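Local coordinates for protein possible metal-dependent hydrolase (Veillonella parvula, PDB 3RPC) that probably hydrolyses its substrate with the help of two zinc ions held in a metallo-beta-lactamase fold, at residues G41-Q46 / H232-R237; H72-H77 / G130-V135; E136-A139 / L143-L146; T169-D174 / T207-R212; T191-I196 / E200-M205. All coordinates share one frame; numbering follows the deposited sequence.

Contact 1. Residues G41-Q46 / H232-R237; sequences GTFNYQ and HTATSR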
# COMPACT_ATOMS: atom_id res chain seq x y z
N GLY A 41 -13.25 14.67 -18.29
CA GLY A 41 -13.24 15.29 -16.98
C GLY A 41 -11.86 15.66 -16.47
O GLY A 41 -11.68 15.92 -15.28
N THR A 42 -10.89 15.68 -17.37
CA THR A 42 -9.51 15.97 -16.97
C THR A 42 -9.00 17.27 -17.57
O THR A 42 -9.59 17.83 -18.50
CB THR A 42 -8.54 14.82 -17.36
OG1 THR A 42 -8.49 14.69 -18.79
CG2 THR A 42 -8.98 13.50 -16.72
N PHE A 43 -7.89 17.75 -17.01
CA PHE A 43 -7.20 18.92 -17.52
C PHE A 43 -6.99 18.81 -19.03
O PHE A 43 -6.51 17.79 -19.54
CB PHE A 43 -5.86 19.03 -16.77
CG PHE A 43 -5.02 20.21 -17.15
CD1 PHE A 43 -5.24 21.46 -16.58
CD2 PHE A 43 -3.98 20.08 -18.05
CE1 PHE A 43 -4.44 22.54 -16.91
CE2 PHE A 43 -3.18 21.16 -18.40
CZ PHE A 43 -3.41 22.40 -17.82
N ASN A 44 -7.36 19.85 -19.76
CA ASN A 44 -7.11 19.92 -21.20
C ASN A 44 -7.77 18.77 -21.96
O ASN A 44 -7.18 18.21 -22.89
CB ASN A 44 -5.59 19.93 -21.45
CG ASN A 44 -5.21 20.19 -22.89
OD1 ASN A 44 -5.87 20.95 -23.60
ND2 ASN A 44 -4.14 19.54 -23.34
N TYR A 45 -9.00 18.41 -21.58
CA TYR A 45 -9.68 17.24 -22.15
C TYR A 45 -9.94 17.38 -23.65
O TYR A 45 -10.17 16.38 -24.33
CB TYR A 45 -10.98 16.92 -21.41
CG TYR A 45 -12.07 17.97 -21.55
CD1 TYR A 45 -12.94 17.96 -22.64
CD2 TYR A 45 -12.23 18.95 -20.59
CE1 TYR A 45 -13.94 18.91 -22.76
CE2 TYR A 45 -13.23 19.91 -20.70
CZ TYR A 45 -14.08 19.88 -21.78
OH TYR A 45 -15.06 20.84 -21.88
N GLN A 46 -9.92 18.61 -24.16
CA GLN A 46 -10.18 18.85 -25.58
C GLN A 46 -9.10 18.28 -26.49
O GLN A 46 -9.33 18.03 -27.68
CB GLN A 46 -10.36 20.35 -25.85
CG GLN A 46 -11.57 20.97 -25.16
CD GLN A 46 -11.23 21.61 -23.82
OE1 GLN A 46 -10.24 21.25 -23.17
NE2 GLN A 46 -12.05 22.57 -23.41
N HIS A 232 -3.81 15.33 -20.12
CA HIS A 232 -4.01 15.95 -18.81
C HIS A 232 -2.76 16.15 -17.95
O HIS A 232 -2.85 16.63 -16.83
CB HIS A 232 -5.11 15.24 -18.01
CG HIS A 232 -4.83 13.80 -17.70
ND1 HIS A 232 -3.97 13.03 -18.45
CD2 HIS A 232 -5.32 12.99 -16.73
CE1 HIS A 232 -3.93 11.81 -17.95
NE2 HIS A 232 -4.74 11.75 -16.90
N THR A 233 -1.59 15.81 -18.50
CA THR A 233 -0.34 16.03 -17.79
C THR A 233 0.05 17.51 -17.89
O THR A 233 0.54 17.97 -18.94
CB THR A 233 0.77 15.10 -18.30
OG1 THR A 233 0.68 14.96 -19.73
CG2 THR A 233 0.60 13.74 -17.70
N ALA A 234 -0.19 18.23 -16.81
CA ALA A 234 -0.06 19.68 -16.76
C ALA A 234 1.38 20.16 -16.60
O ALA A 234 1.65 21.35 -16.67
CB ALA A 234 -0.92 20.23 -15.64
N THR A 235 2.29 19.22 -16.39
CA THR A 235 3.71 19.53 -16.29
C THR A 235 4.44 18.89 -17.46
O THR A 235 4.38 17.66 -17.64
CB THR A 235 4.30 19.03 -14.97
OG1 THR A 235 3.70 19.77 -13.89
CG2 THR A 235 5.81 19.21 -14.94
N SER A 236 5.11 19.72 -18.26
CA SER A 236 5.75 19.29 -19.50
C SER A 236 7.25 19.08 -19.31
O SER A 236 7.81 19.43 -18.27
CB SER A 236 5.55 20.38 -20.56
OG SER A 236 6.22 21.57 -20.15
N ARG A 237 7.93 18.53 -20.31
CA ARG A 237 9.39 18.46 -20.24
C ARG A 237 9.99 19.86 -20.06
O ARG A 237 10.93 20.04 -19.29
CB ARG A 237 9.96 17.83 -21.50
CG ARG A 237 9.80 16.33 -21.62
CD ARG A 237 10.60 15.90 -22.84
NE ARG A 237 10.68 14.46 -23.01
CZ ARG A 237 9.80 13.73 -23.70
NH1 ARG A 237 9.99 12.43 -23.78
NH2 ARG A 237 8.75 14.31 -24.28

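Contact 2. Residues H72-H77 / G130-V135; sequences HTHLDH and GSHGTV. With ZN (zinc ion), chain E; ZN (zinc ion), chain F.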
# COMPACT_ATOMS: atom_id res chain seq x y z
N HIS A 72 -0.18 -1.21 -14.35
CA HIS A 72 -1.63 -1.14 -14.22
C HIS A 72 -2.21 -1.01 -15.62
O HIS A 72 -1.46 -0.77 -16.57
CB HIS A 72 -2.11 -0.01 -13.29
CG HIS A 72 -1.79 1.39 -13.76
ND1 HIS A 72 -0.52 1.80 -14.09
CD2 HIS A 72 -2.59 2.48 -13.87
CE1 HIS A 72 -0.55 3.09 -14.40
NE2 HIS A 72 -1.79 3.52 -14.29
N THR A 73 -3.52 -1.17 -15.75
CA THR A 73 -4.11 -1.27 -17.08
C THR A 73 -4.89 -0.03 -17.52
O THR A 73 -5.77 -0.12 -18.37
CB THR A 73 -4.95 -2.54 -17.24
OG1 THR A 73 -5.98 -2.56 -16.24
CG2 THR A 73 -4.07 -3.77 -17.11
N HIS A 74 -4.55 1.12 -16.96
CA HIS A 74 -5.02 2.37 -17.54
C HIS A 74 -4.56 2.44 -19.00
O HIS A 74 -3.49 1.96 -19.35
CB HIS A 74 -4.47 3.58 -16.77
CG HIS A 74 -5.26 3.92 -15.54
ND1 HIS A 74 -4.84 4.85 -14.62
CD2 HIS A 74 -6.45 3.45 -15.09
CE1 HIS A 74 -5.74 4.95 -13.66
NE2 HIS A 74 -6.72 4.11 -13.92
N LEU A 75 -5.39 3.07 -19.83
CA LEU A 75 -5.14 3.18 -21.27
C LEU A 75 -3.72 3.63 -21.61
O LEU A 75 -3.11 3.11 -22.55
CB LEU A 75 -6.15 4.14 -21.91
CG LEU A 75 -6.03 4.39 -23.41
CD1 LEU A 75 -6.24 3.10 -24.16
CD2 LEU A 75 -7.03 5.44 -23.86
N ASP A 76 -3.21 4.62 -20.88
CA ASP A 76 -1.91 5.20 -21.20
C ASP A 76 -0.74 4.35 -20.70
O ASP A 76 0.41 4.80 -20.75
CB ASP A 76 -1.81 6.65 -20.71
CG ASP A 76 -1.96 6.78 -19.20
OD1 ASP A 76 -2.95 6.23 -18.67
OD2 ASP A 76 -1.10 7.44 -18.57
N HIS A 77 -1.04 3.13 -20.25
CA HIS A 77 -0.02 2.15 -19.86
C HIS A 77 -0.22 0.78 -20.51
O HIS A 77 0.64 -0.09 -20.40
CB HIS A 77 0.01 2.01 -18.34
CG HIS A 77 0.35 3.28 -17.65
ND1 HIS A 77 1.58 3.52 -17.10
CD2 HIS A 77 -0.37 4.42 -17.48
CE1 HIS A 77 1.61 4.75 -16.60
NE2 HIS A 77 0.43 5.31 -16.82
N GLY A 130 1.68 2.19 -4.00
CA GLY A 130 1.41 3.51 -4.52
C GLY A 130 -0.04 3.91 -4.35
O GLY A 130 -0.93 3.06 -4.18
N SER A 131 -0.28 5.22 -4.40
CA SER A 131 -1.64 5.75 -4.43
C SER A 131 -1.75 6.69 -5.61
O SER A 131 -1.04 7.70 -5.68
CB SER A 131 -1.94 6.52 -3.14
OG SER A 131 -1.80 5.65 -2.03
N HIS A 132 -2.63 6.35 -6.55
CA HIS A 132 -2.79 7.08 -7.81
C HIS A 132 -3.71 8.28 -7.60
O HIS A 132 -4.70 8.45 -8.33
CB HIS A 132 -3.37 6.10 -8.85
CG HIS A 132 -3.15 6.47 -10.29
ND1 HIS A 132 -2.66 7.69 -10.71
CD2 HIS A 132 -3.38 5.75 -11.42
CE1 HIS A 132 -2.59 7.70 -12.03
NE2 HIS A 132 -3.02 6.54 -12.48
N GLY A 133 -3.40 9.11 -6.60
CA GLY A 133 -4.24 10.22 -6.19
C GLY A 133 -4.07 10.52 -4.71
O GLY A 133 -3.53 9.72 -3.96
N THR A 134 -4.51 11.71 -4.30
CA THR A 134 -4.46 12.09 -2.89
C THR A 134 -5.59 11.45 -2.11
O THR A 134 -6.53 10.90 -2.69
CB THR A 134 -4.61 13.61 -2.75
OG1 THR A 134 -5.89 13.98 -3.27
CG2 THR A 134 -3.52 14.33 -3.51
N VAL A 135 -5.51 11.54 -0.79
CA VAL A 135 -6.56 11.00 0.08
C VAL A 135 -7.92 11.59 -0.26
O VAL A 135 -8.91 10.86 -0.36
CB VAL A 135 -6.25 11.24 1.56
CG1 VAL A 135 -7.45 10.87 2.43
CG2 VAL A 135 -5.03 10.46 1.98
ZN ZN E . -2.65 5.59 -14.37
ZN ZN F . -0.46 7.25 -16.26
O HOH W 1 -2.64 6.53 -16.14
O HOH W 2 -1.59 9.39 -15.41

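Contact 3. Residues E136-A139 / L143-L146; sequences EMYA and LAPL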
# COMPACT_ATOMS: atom_id res chain seq x y z
N GLU A 136 -7.96 12.91 -0.44
CA GLU A 136 -9.19 13.59 -0.83
C GLU A 136 -9.79 13.04 -2.12
O GLU A 136 -11.00 12.90 -2.25
CB GLU A 136 -8.95 15.10 -0.97
CG GLU A 136 -9.92 15.77 -1.93
CD GLU A 136 -10.04 17.27 -1.71
OE1 GLU A 136 -9.18 17.85 -1.01
OE2 GLU A 136 -11.01 17.86 -2.24
N MSE A 137 -8.94 12.71 -3.09
CA MSE A 137 -9.44 12.15 -4.33
C MSE A 137 -10.01 10.76 -4.13
O MSE A 137 -11.01 10.39 -4.75
CB MSE A 137 -8.34 12.10 -5.39
CG MSE A 137 -7.81 13.45 -5.78
SE MSE A 137 -6.44 13.19 -7.12
CE MSE A 137 -6.10 15.05 -7.57
N TYR A 138 -9.37 9.96 -3.28
CA TYR A 138 -9.86 8.60 -3.04
C TYR A 138 -11.11 8.60 -2.17
O TYR A 138 -11.84 7.62 -2.14
CB TYR A 138 -8.76 7.69 -2.46
CG TYR A 138 -7.91 7.09 -3.55
CD1 TYR A 138 -8.34 5.98 -4.25
CD2 TYR A 138 -6.69 7.66 -3.89
CE1 TYR A 138 -7.57 5.43 -5.28
CE2 TYR A 138 -5.92 7.13 -4.90
CZ TYR A 138 -6.36 6.01 -5.58
OH TYR A 138 -5.58 5.50 -6.59
N ALA A 139 -11.37 9.73 -1.51
CA ALA A 139 -12.60 9.90 -0.74
C ALA A 139 -13.77 10.24 -1.67
O ALA A 139 -14.92 10.24 -1.25
CB ALA A 139 -12.43 10.97 0.32
N LEU A 143 -14.18 9.62 -8.61
CA LEU A 143 -12.78 9.58 -9.02
C LEU A 143 -12.08 8.30 -8.58
O LEU A 143 -11.28 7.73 -9.32
CB LEU A 143 -12.04 10.80 -8.46
CG LEU A 143 -10.60 10.98 -8.92
CD1 LEU A 143 -10.50 10.94 -10.44
CD2 LEU A 143 -10.03 12.28 -8.37
N ALA A 144 -12.37 7.84 -7.36
CA ALA A 144 -11.66 6.70 -6.79
C ALA A 144 -11.56 5.45 -7.68
O ALA A 144 -10.46 4.95 -7.91
CB ALA A 144 -12.21 6.36 -5.39
N PRO A 145 -12.69 4.93 -8.17
CA PRO A 145 -12.60 3.71 -8.98
C PRO A 145 -11.85 3.95 -10.29
O PRO A 145 -11.27 3.02 -10.86
CB PRO A 145 -14.06 3.33 -9.24
CG PRO A 145 -14.81 4.61 -9.09
CD PRO A 145 -14.08 5.40 -8.03
N LEU A 146 -11.86 5.19 -10.76
CA LEU A 146 -11.12 5.54 -11.97
C LEU A 146 -9.61 5.57 -11.72
O LEU A 146 -8.82 5.34 -12.64
CB LEU A 146 -11.60 6.88 -12.52
CG LEU A 146 -13.04 6.87 -13.02
CD1 LEU A 146 -13.52 8.28 -13.33
CD2 LEU A 146 -13.17 5.97 -14.24

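Contact 4. Residues T169-D174 / T207-R212; sequences TVWTSD and TKDIGR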
# COMPACT_ATOMS: atom_id res chain seq x y z
N THR A 169 1.90 7.03 -8.94
CA THR A 169 1.58 7.27 -7.54
C THR A 169 1.99 8.69 -7.19
O THR A 169 2.91 9.25 -7.79
CB THR A 169 2.30 6.26 -6.62
OG1 THR A 169 1.99 6.53 -5.25
CG2 THR A 169 3.82 6.31 -6.83
N VAL A 170 1.29 9.26 -6.22
CA VAL A 170 1.77 10.47 -5.57
C VAL A 170 2.78 10.08 -4.49
O VAL A 170 3.01 8.90 -4.24
CB VAL A 170 0.61 11.28 -4.96
CG1 VAL A 170 -0.42 11.62 -6.02
CG2 VAL A 170 -0.06 10.53 -3.78
N TRP A 171 3.41 11.06 -3.85
CA TRP A 171 4.41 10.74 -2.83
C TRP A 171 3.73 10.26 -1.55
O TRP A 171 3.09 11.04 -0.86
CB TRP A 171 5.27 11.96 -2.54
CG TRP A 171 6.51 11.61 -1.80
CD1 TRP A 171 6.61 11.23 -0.49
CD2 TRP A 171 7.84 11.60 -2.32
NE1 TRP A 171 7.92 10.97 -0.17
CE2 TRP A 171 8.70 11.21 -1.27
CE3 TRP A 171 8.39 11.91 -3.56
CZ2 TRP A 171 10.08 11.10 -1.44
CZ3 TRP A 171 9.76 11.81 -3.73
CH2 TRP A 171 10.59 11.40 -2.68
N THR A 172 3.87 8.98 -1.25
CA THR A 172 3.30 8.41 -0.02
C THR A 172 4.39 7.67 0.75
O THR A 172 5.54 7.59 0.31
CB THR A 172 2.20 7.38 -0.33
OG1 THR A 172 2.80 6.22 -0.93
CG2 THR A 172 1.14 7.95 -1.27
N SER A 173 4.03 7.10 1.90
CA SER A 173 4.99 6.31 2.65
C SER A 173 5.45 5.07 1.90
O SER A 173 6.50 4.51 2.21
CB SER A 173 4.41 5.92 4.02
OG SER A 173 4.19 7.08 4.80
N ASP A 174 4.67 4.63 0.92
CA ASP A 174 5.09 3.47 0.13
C ASP A 174 6.35 3.80 -0.66
O ASP A 174 7.21 2.94 -0.87
CB ASP A 174 3.98 2.99 -0.79
CG ASP A 174 2.91 2.18 -0.06
OD1 ASP A 174 3.26 1.50 0.93
OD2 ASP A 174 1.74 2.21 -0.47
N THR A 207 7.06 18.38 -10.34
CA THR A 207 8.36 18.95 -10.00
C THR A 207 8.67 18.91 -8.50
O THR A 207 9.81 18.68 -8.11
CB THR A 207 8.52 20.38 -10.52
OG1 THR A 207 7.38 21.16 -10.14
CG2 THR A 207 8.65 20.38 -12.05
N LYS A 208 7.65 19.10 -7.65
CA LYS A 208 7.89 19.04 -6.21
C LYS A 208 8.54 17.72 -5.82
O LYS A 208 9.46 17.66 -5.00
CB LYS A 208 6.59 19.23 -5.43
CG LYS A 208 6.79 19.42 -3.94
CD LYS A 208 5.47 19.79 -3.27
CE LYS A 208 4.75 20.92 -4.01
NZ LYS A 208 5.41 22.24 -3.87
N ASP A 209 8.04 16.64 -6.42
CA ASP A 209 8.56 15.30 -6.16
C ASP A 209 9.98 15.10 -6.67
O ASP A 209 10.78 14.41 -6.06
CB ASP A 209 7.61 14.27 -6.75
CG ASP A 209 6.18 14.51 -6.30
OD1 ASP A 209 5.84 14.07 -5.19
OD2 ASP A 209 5.43 15.20 -7.02
N ILE A 210 10.29 15.71 -7.81
CA ILE A 210 11.64 15.62 -8.33
C ILE A 210 12.62 16.26 -7.35
O ILE A 210 13.66 15.69 -7.04
CB ILE A 210 11.76 16.29 -9.70
CG1 ILE A 210 10.86 15.59 -10.71
CG2 ILE A 210 13.22 16.31 -10.17
CD1 ILE A 210 10.93 16.22 -12.11
N GLY A 211 12.27 17.44 -6.84
CA GLY A 211 13.15 18.10 -5.90
C GLY A 211 13.33 17.24 -4.65
O GLY A 211 14.43 17.11 -4.12
N ARG A 212 12.23 16.64 -4.20
CA ARG A 212 12.27 15.85 -2.97
C ARG A 212 13.09 14.59 -3.19
O ARG A 212 13.81 14.15 -2.29
CB ARG A 212 10.85 15.50 -2.50
CG ARG A 212 10.78 14.90 -1.10
CD ARG A 212 9.35 14.57 -0.69
NE ARG A 212 8.47 15.73 -0.81
CZ ARG A 212 7.47 15.82 -1.69
NH1 ARG A 212 7.21 14.80 -2.50
NH2 ARG A 212 6.72 16.91 -1.74
O HOH W 3 3.23 13.76 -4.75

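Contact 5. Residues T191-I196 / E200-M205; sequences TGYAQI and EDSIIM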
# COMPACT_ATOMS: atom_id res chain seq x y z
N THR A 191 6.32 12.19 -13.92
CA THR A 191 6.31 13.55 -13.38
C THR A 191 5.47 14.53 -14.19
O THR A 191 5.64 15.75 -14.06
CB THR A 191 7.74 14.12 -13.25
OG1 THR A 191 8.35 14.22 -14.55
CG2 THR A 191 8.59 13.21 -12.38
N GLY A 192 4.55 14.01 -14.99
CA GLY A 192 3.70 14.84 -15.81
C GLY A 192 2.58 15.57 -15.08
O GLY A 192 1.87 16.37 -15.68
N TYR A 193 2.41 15.30 -13.78
CA TYR A 193 1.45 16.04 -12.97
C TYR A 193 0.06 16.07 -13.64
O TYR A 193 -0.53 17.13 -13.88
CB TYR A 193 1.97 17.45 -12.71
CG TYR A 193 1.43 18.14 -11.48
CD1 TYR A 193 1.74 17.69 -10.21
CD2 TYR A 193 0.64 19.29 -11.60
CE1 TYR A 193 1.26 18.35 -9.08
CE2 TYR A 193 0.17 19.96 -10.49
CZ TYR A 193 0.48 19.48 -9.24
OH TYR A 193 0.00 20.16 -8.13
N ALA A 194 -0.45 14.87 -13.93
CA ALA A 194 -1.77 14.71 -14.51
C ALA A 194 -2.82 15.26 -13.55
O ALA A 194 -2.80 14.95 -12.35
CB ALA A 194 -2.03 13.24 -14.80
N GLN A 195 -3.75 16.05 -14.07
CA GLN A 195 -4.75 16.71 -13.22
C GLN A 195 -6.17 16.48 -13.70
O GLN A 195 -6.43 16.28 -14.89
CB GLN A 195 -4.46 18.20 -13.11
CG GLN A 195 -3.20 18.49 -12.36
CD GLN A 195 -3.07 19.95 -12.00
OE1 GLN A 195 -2.75 20.77 -12.83
NE2 GLN A 195 -3.32 20.27 -10.73
N ILE A 196 -7.09 16.57 -12.74
CA ILE A 196 -8.51 16.35 -12.96
C ILE A 196 -9.22 17.67 -12.76
O ILE A 196 -8.84 18.43 -11.88
CB ILE A 196 -9.07 15.36 -11.92
CG1 ILE A 196 -8.20 14.09 -11.83
CG2 ILE A 196 -10.53 15.02 -12.24
CD1 ILE A 196 -8.09 13.31 -13.12
N GLU A 200 -7.21 20.33 -7.10
CA GLU A 200 -5.99 21.14 -7.09
C GLU A 200 -4.67 20.39 -7.30
O GLU A 200 -3.71 20.95 -7.86
CB GLU A 200 -5.88 21.88 -5.75
CG GLU A 200 -7.02 22.83 -5.46
CD GLU A 200 -6.69 23.78 -4.33
OE1 GLU A 200 -5.58 23.65 -3.76
OE2 GLU A 200 -7.52 24.66 -4.02
N ASP A 201 -4.59 19.16 -6.82
CA ASP A 201 -3.34 18.43 -6.82
C ASP A 201 -3.24 17.51 -8.04
O ASP A 201 -3.79 17.82 -9.09
CB ASP A 201 -3.19 17.66 -5.51
CG ASP A 201 -3.07 18.59 -4.32
OD1 ASP A 201 -2.28 19.55 -4.41
OD2 ASP A 201 -3.79 18.39 -3.31
N SER A 202 -2.54 16.38 -7.92
CA SER A 202 -2.36 15.50 -9.07
C SER A 202 -2.57 14.04 -8.70
O SER A 202 -2.47 13.65 -7.54
CB SER A 202 -0.95 15.70 -9.66
OG SER A 202 -0.68 14.80 -10.72
N ILE A 203 -2.88 13.22 -9.70
CA ILE A 203 -2.91 11.78 -9.51
C ILE A 203 -1.54 11.12 -9.66
O ILE A 203 -1.41 9.92 -9.40
CB ILE A 203 -3.89 11.11 -10.49
CG1 ILE A 203 -3.49 11.42 -11.94
CG2 ILE A 203 -5.32 11.55 -10.18
CD1 ILE A 203 -4.32 10.67 -12.99
N ILE A 204 -0.54 11.87 -10.10
CA ILE A 204 0.83 11.35 -10.15
C ILE A 204 1.76 12.41 -9.59
O ILE A 204 1.33 13.30 -8.86
CB ILE A 204 1.27 10.89 -11.58
CG1 ILE A 204 1.15 12.02 -12.61
CG2 ILE A 204 0.42 9.70 -12.03
CD1 ILE A 204 1.71 11.67 -14.01
N MSE A 205 3.05 12.31 -9.91
CA MSE A 205 4.04 13.26 -9.40
C MSE A 205 4.30 14.44 -10.34
O MSE A 205 3.83 14.46 -11.48
CB MSE A 205 5.34 12.52 -9.09
CG MSE A 205 5.25 11.66 -7.84
SE MSE A 205 6.76 10.46 -7.68
CE MSE A 205 6.29 9.69 -5.96
O HOH W 4 0.18 19.24 -5.71
O HOH W 5 -6.26 17.52 -10.26

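Contact 1. Residues G41-Q46 / H232-R237
The methyl of Ala234 rests over one face of the Phe43 ring, its CB 3.9 Å from the ring centroid and 20° off the normal, a CH-pi contact displaced toward the CD2-CE2 rim. The carbonyl O of His232 meets the same ring on a slant. Obliquely too, Thr42 CG2 approaches the imidazole of His232, 3.7 Å from CD2. The contact is a worked example of two irregular loops joined without regular structure in a metallo-beta-lactamase-type fold: a type II beta turn from Thr42 to Tyr45 sets against the loop that follows strand 221-225. Phe43 stands at a corner of that turn, and its CG lies anti to the backbone N (chi1 -179°), which swings the ring over to residues 232-237. Next to it in the sequence, Thr42 OG1 touches His232 CB at 3.5 Å, although its polar needs are met by Phe39 O and the side-chain amide of Asn231. No hydrogen bond runs directly between 41-46 and 232-237. Both segments instead bond the backbone of Gln195: Gln195 N donates to His232 O, and Gln195 O accepts from Phe43 N. The imidazole of His232 reaches within about 6 Å of a zinc ion, so the packing lies beside the metal site. Where the two segments come nearest, His232 CA directs its hydrogen at Phe43 O across 3.2 Å, bent to 132° at the hydrogen.

Contact 2. Residues H72-H77 / G130-V135
His74 and His132 meet rim to rim at one zinc ion, the first from ND1 at 2.3 Å and the second from NE2 at 2.1 Å, their ring planes turned 44° apart. His72 joins them through NE2 at 2.2 Å from the zinc, with its ring nearly perpendicular (83°) to that of His132. Asp168 and a water complete the coordination of this ion. The same water bridges to the second zinc, which His77 NE2 holds at 2.2 Å and Asp76 OD2 at 2.4 Å, together with Asp168, His226 and a more distant second water. HTHLDH is thus the HxHxDH signature of the metallo-beta-lactamase superfamily, here with two metals. Asp76 divides its carboxylate: OD2 binds zinc, while OD1 takes a hydrogen bond of 2.6 Å from the bridging water, an orientation consistent with a nucleophile of the two-zinc hydrolases. Within the 72-77 segment, His72 CE1 stands 3.2 Å above the centre of the His77 ring, so the ligands of the two ions pack on one another. Second-shell bonds fix the rotation of two of the imidazoles: His132 ND1 is bonded to Ile203 O and His77 ND1 to Asp27 OD2. Farther out, the ligands come from opposite halves of the fold: 72-77 links strand 67-69 of one sheet to helix 80-85, whereas 130-135 leaves strand 123-128 of the other and, with Thr134 as N-cap, opens helix 135-138, near Ser173 of the second subunit.

Contact 3. Residues E136-A139 / L143-L146
Ala144 packs its methyl directly on the backbone of Tyr138, and this is the dense part of the contact: Ala144 CB lies 3.5 Å from Tyr138 O, and the CA atoms of the two residues are 4.6 Å apart. Beside them Leu143 sets CD2 against the side chain of Met137, present as selenomethionine. Leu143 was modelled in two conformers, so the very short approach of its CD2 to Met137 CB is doubtful in detail. The two side chains pass at a slant. CG of Leu143 is anti to its N (chi1 -174°), which sends the branch toward helix 135-138, while Met137 runs out extended to touch Phe199 and Ile203. The fit slackens toward the Tyr138 ring, whose CD1 is 4.1 Å from the Ala144 methyl (CB) and whose CE1 is 3.9 Å from Ala144 O. That ring is positioned by its far end, where OH makes a hydrogen bond with Gly148 O and a weak one with His132 N. No hydrogen bond spans 136-139 and 143-146. On the solvent side Glu136, Pro145 and Leu146 are exposed, though Pro145, like Ala144, still touches Leu180 of the second subunit, and Tyr138 packs on Ser173 of that chain. Asn140 OD1, in the short link, bonds Leu143 N near the start of the second helix. The two short helices form the helical connection between adjacent antiparallel strands 123-128 and 152-156 of the metallo-beta-lactamase-type fold, beside the dinuclear zinc site and on the subunit interface.

Contact 4. Residues T169-D174 / T207-R212
Asp209 OD1, packed against Trp171 CB, is gripped by two donors: a water at 2.7 Å and Arg212 NH1 at 3.1 Å. The water in turn accepts from Trp171 N at 2.9 Å and thereby stitches the loop to the helix, since no direct hydrogen bond joins 169-174 with 207-212. The salt bridge to Arg212, three residues on in the same helix, enters 46° above the carboxylate plane but close to the plane of the guanidinium. OD2 is bonded to Gly206 N, just before the helix, so both carboxylate oxygens have partners and the group is fixed. Arg212 then shows how an aliphatic stem and a charged head can share one indole. Its CD lies 3.6 Å from the centroid of the six-membered ring of Trp171, over the face, while CZ sits 4.5 Å from that of the five-membered ring in a cation-pi contact. The guanidinium is not stacked flat: its plane is turned 75° to the indole, and NH1 comes within 3.3 Å of Trp171 CD2. A bend at chi3 (-55°) brings the head back over the ring. Trp171 NE1 is bonded to Glu176 OE2 of helix 173-182, which further fixes the indole. The contact thus packs the loop after zinc ligand Asp168, which enters helix 173-182 with Thr172 as N-cap, on helix 207-216 of the metallo-beta-lactamase-type fold.

Contact 5. Residues T191-I196 / E200-M205
Tyr193 and Ser202 face each other at the middle of the contact: the ring presents one face to Ser202 CB, 3.7 Å from the centroid and offset toward the rim. With Ser202 OG anti to the backbone N (chi1 176°), the hydroxyl turns from the ring to donate to Ala194 O at 2.7 Å, and as the acceptor of Ile204 N it forms an ST turn. Ala194 O takes a second bond from Ile203 N, nearly along the C=O axis. Gln195 extends in roughly the same direction as Tyr193. Its chain sets NE2 3.0 Å from Asp201 O in a nearly straight bond (164°) that lies in the amide plane yet descends from above the carbonyl plane. A water links Tyr193 OH with Asp201 OD1 at the exposed end. On the apolar side Ala194 CB lies 3.7 Å from Ile203 CG1, and Ile196 crosses Ile203 at about a right angle. Tyr193 N closes the inner end on Met205 O at 2.8 Å, whereas Gly192 N is buried without a partner. The two irregular segments make one long loop folded back on itself between strand 186-190 and helix 207-216, with Thr191 still bonded to Val225 of the neighbouring strand 221-225.

Contacts 2 and 3 are buried, contact 2 nearest the centre of the chain and contact 3 far out at the subunit interface; contacts 1, 4 and 5 are partly buried. The chemistry differs from one to the next. In contact 2 side chains from both halves of the fold are joined by metal bonds. Contact 5 touches all four others and is held largely by backbone and side-chain hydrogen bonds. Contact 1 has no direct hydrogen bond across it and relies on ring, methyl and carbonyl packing. Contact 3 is apolar and, with contacts 2 and 4, touches the second subunit. Contact 4 alone combines a salt bridge with cation-pi packing. Segment 130-135 leads directly into the first helix of contact 3.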